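Local coordinates for protein beta subunit of a putative Aromatic-ring-hydroxylating dioxygenase (Novosphingobium aromaticivorans DSM 12444, PDB 3EBY) that is probably the beta subunit of an aromatic-ring-hydroxylating dioxygenase, an enzyme type that adds oxygen to aromatic rings, although its own function is unproven, at residues 21-24 with 25-29. Numbering follows the deposited sequence.
Sequences AAYG and LCLDD
Y23 and L27 touch one helical turn apart near the C-terminal end of helix 8-28, the N-terminal helix of an NTF2-like fold, whose curved mixed sheet includes strand 87-101. Backbone hydrogen bonds of the i to i+4 kind hold the turn: L25 N to A21 O (3.1 Å), C26 N to A22 O (2.9 Å), L27 N to Y23 O (3.3 Å, the longest of the four) and D28 N to G24 O (3.0 Å). The apolar contact is a single methyl: L27 CD1 lies 3.5 Å from Y23 CE1 and slightly farther from CZ, approaching the ring obliquely. With CG anti to the backbone N (chi1 177°), the Y23 ring is carried partly along the helix toward the next turn, which brings CE1 against that methyl. Its OH is hydrogen-bonded to W35 NE1 and the C-terminal I163 OXT. Having CG beside its own backbone N (chi1 -65°), buried D28 folds its carboxylate back toward G24; OD1 accepts a hydrogen bond from H90 ND1, and R89 NH1 makes a long, weak ion pair with OD2. Replacing D28 by alanine would remove both carboxylate oxygens and is likely to leave H90 ND1 without this partner, slackening the tie between the helix and strand 87-101. R50 NH1 of a neighbouring subunit hydrogen-bonds D28 O, so the helix end lies at the subunit interface. G24 O, which takes its hydrogen bond from D28 N, stands over the flat face of the D28 carboxylate, 3.0 Å from CG, with OD2 at 3.1 Å and OD1 at 3.3 Å and neither oxygen bonded to it.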
ATOM      1  N   ALA A  21      -4.462   9.198  -2.758  1.00 16.10           N
ATOM      2  CA  ALA A  21      -4.768   8.987  -1.326  1.00 15.36           C
ATOM      3  C   ALA A  21      -6.179   9.486  -0.986  1.00 16.40           C
ATOM      4  O   ALA A  21      -6.980   8.768  -0.391  1.00 14.89           O
ATOM      5  CB  ALA A  21      -3.711   9.659  -0.443  1.00 13.87           C
ATOM      6  N   ALA A  22      -6.512  10.690  -1.460  1.00 15.64           N
ATOM      7  CA  ALA A  22      -7.799  11.316  -1.195  1.00 16.38           C
ATOM      8  C   ALA A  22      -8.929  10.645  -1.973  1.00 15.68           C
ATOM      9  O   ALA A  22     -10.020  10.536  -1.477  1.00 16.65           O
ATOM     10  CB  ALA A  22      -7.740  12.788  -1.543  1.00 21.13           C
ATOM     11  N   TYR A  23      -8.606  10.129  -3.163  1.00 16.58           N
ATOM     12  CA  TYR A  23      -9.575   9.409  -4.000  1.00 16.19           C
ATOM     13  C   TYR A  23     -10.017   8.117  -3.272  1.00 16.37           C
ATOM     14  O   TYR A  23     -11.216   7.799  -3.168  1.00 15.56           O
ATOM     15  CB  TYR A  23      -8.926   9.087  -5.362  1.00 16.31           C
ATOM     16  CG  TYR A  23      -9.790   8.281  -6.331  1.00 13.40           C
ATOM     17  CD1 TYR A  23      -9.903   6.892  -6.222  1.00 15.51           C
ATOM     18  CD2 TYR A  23     -10.470   8.905  -7.372  1.00 14.81           C
ATOM     19  CE1 TYR A  23     -10.692   6.168  -7.103  1.00 15.90           C
ATOM     20  CE2 TYR A  23     -11.266   8.166  -8.262  1.00 14.64           C
ATOM     21  CZ  TYR A  23     -11.392   6.818  -8.100  1.00 17.42           C
ATOM     22  OH  TYR A  23     -12.144   6.087  -9.011  1.00 16.99           O
ATOM     23  N   GLY A  24      -9.050   7.358  -2.781  1.00 14.00           N
ATOM     24  CA  GLY A  24      -9.370   6.139  -2.034  1.00 14.92           C
ATOM     25  C   GLY A  24     -10.190   6.420  -0.795  1.00 16.98           C
ATOM     26  O   GLY A  24     -11.128   5.683  -0.492  1.00 14.85           O
ATOM     27  N   LEU A  25      -9.821   7.473  -0.045  1.00 16.34           N
ATOM     28  CA  LEU A  25     -10.520   7.780   1.223  1.00 18.10           C
ATOM     29  C   LEU A  25     -11.943   8.292   0.970  1.00 17.66           C
ATOM     30  O   LEU A  25     -12.863   7.947   1.709  1.00 16.69           O
ATOM     31  CB  LEU A  25      -9.730   8.769   2.084  1.00 21.58           C
ATOM     32  CG  LEU A  25      -8.687   8.107   3.015  1.00 31.38           C
ATOM     33  CD1 LEU A  25      -7.907   9.172   3.774  1.00 36.45           C
ATOM     34  CD2 LEU A  25      -9.349   7.124   3.990  1.00 29.71           C
ATOM     35  N   CYS A  26     -12.118   9.076  -0.096  1.00 14.82           N
ATOM     36  CA  CYS A  26     -13.443   9.564  -0.513  1.00 15.18           C
ATOM     37  C   CYS A  26     -14.416   8.388  -0.721  1.00 15.87           C
ATOM     38  O   CYS A  26     -15.510   8.362  -0.130  1.00 17.63           O
ATOM     39  CB  CYS A  26     -13.276  10.419  -1.797  1.00 23.33           C
ATOM     40  SG  CYS A  26     -14.673  10.497  -2.812  1.00 26.18           S
ATOM     41  N   LEU A  27     -13.978   7.360  -1.442  1.00 17.18           N
ATOM     42  CA  LEU A  27     -14.830   6.197  -1.694  1.00 16.05           C
ATOM     43  C   LEU A  27     -15.036   5.336  -0.437  1.00 15.65           C
ATOM     44  O   LEU A  27     -16.166   4.933  -0.130  1.00 16.69           O
ATOM     45  CB  LEU A  27     -14.279   5.337  -2.856  1.00 17.68           C
ATOM     46  CG  LEU A  27     -14.336   6.061  -4.228  1.00 14.27           C
ATOM     47  CD1 LEU A  27     -13.555   5.270  -5.349  1.00 15.47           C
ATOM     48  CD2 LEU A  27     -15.772   6.316  -4.605  1.00 16.30           C
ATOM     49  N   ASP A  28     -13.959   5.118   0.316  1.00 16.79           N
ATOM     50  CA  ASP A  28     -14.020   4.260   1.504  1.00 15.96           C
ATOM     51  C   ASP A  28     -14.892   4.872   2.610  1.00 14.49           C
ATOM     52  O   ASP A  28     -15.574   4.149   3.331  1.00 16.56           O
ATOM     53  CB  ASP A  28     -12.645   4.011   2.041  1.00 15.29           C
ATOM     54  CG  ASP A  28     -11.762   3.220   1.075  1.00 14.87           C
ATOM     55  OD1 ASP A  28     -12.297   2.622   0.100  1.00 17.03           O
ATOM     56  OD2 ASP A  28     -10.538   3.218   1.300  1.00 17.85           O
ATOM     57  N   ASP A  29     -14.866   6.209   2.713  1.00 14.57           N
ATOM     58  CA  ASP A  29     -15.651   6.956   3.699  1.00 15.96           C
ATOM     59  C   ASP A  29     -17.131   7.089   3.257  1.00 17.46           C
ATOM     60  O   ASP A  29     -17.937   7.713   3.969  1.00 16.85           O
ATOM     61  CB  ASP A  29     -15.077   8.378   3.879  1.00 16.30           C
ATOM     62  CG  ASP A  29     -13.809   8.429   4.709  1.00 23.89           C
ATOM     63  OD1 ASP A  29     -13.474   7.426   5.374  1.00 19.20           O
ATOM     64  OD2 ASP A  29     -13.207   9.544   4.765  1.00 23.39           O
TER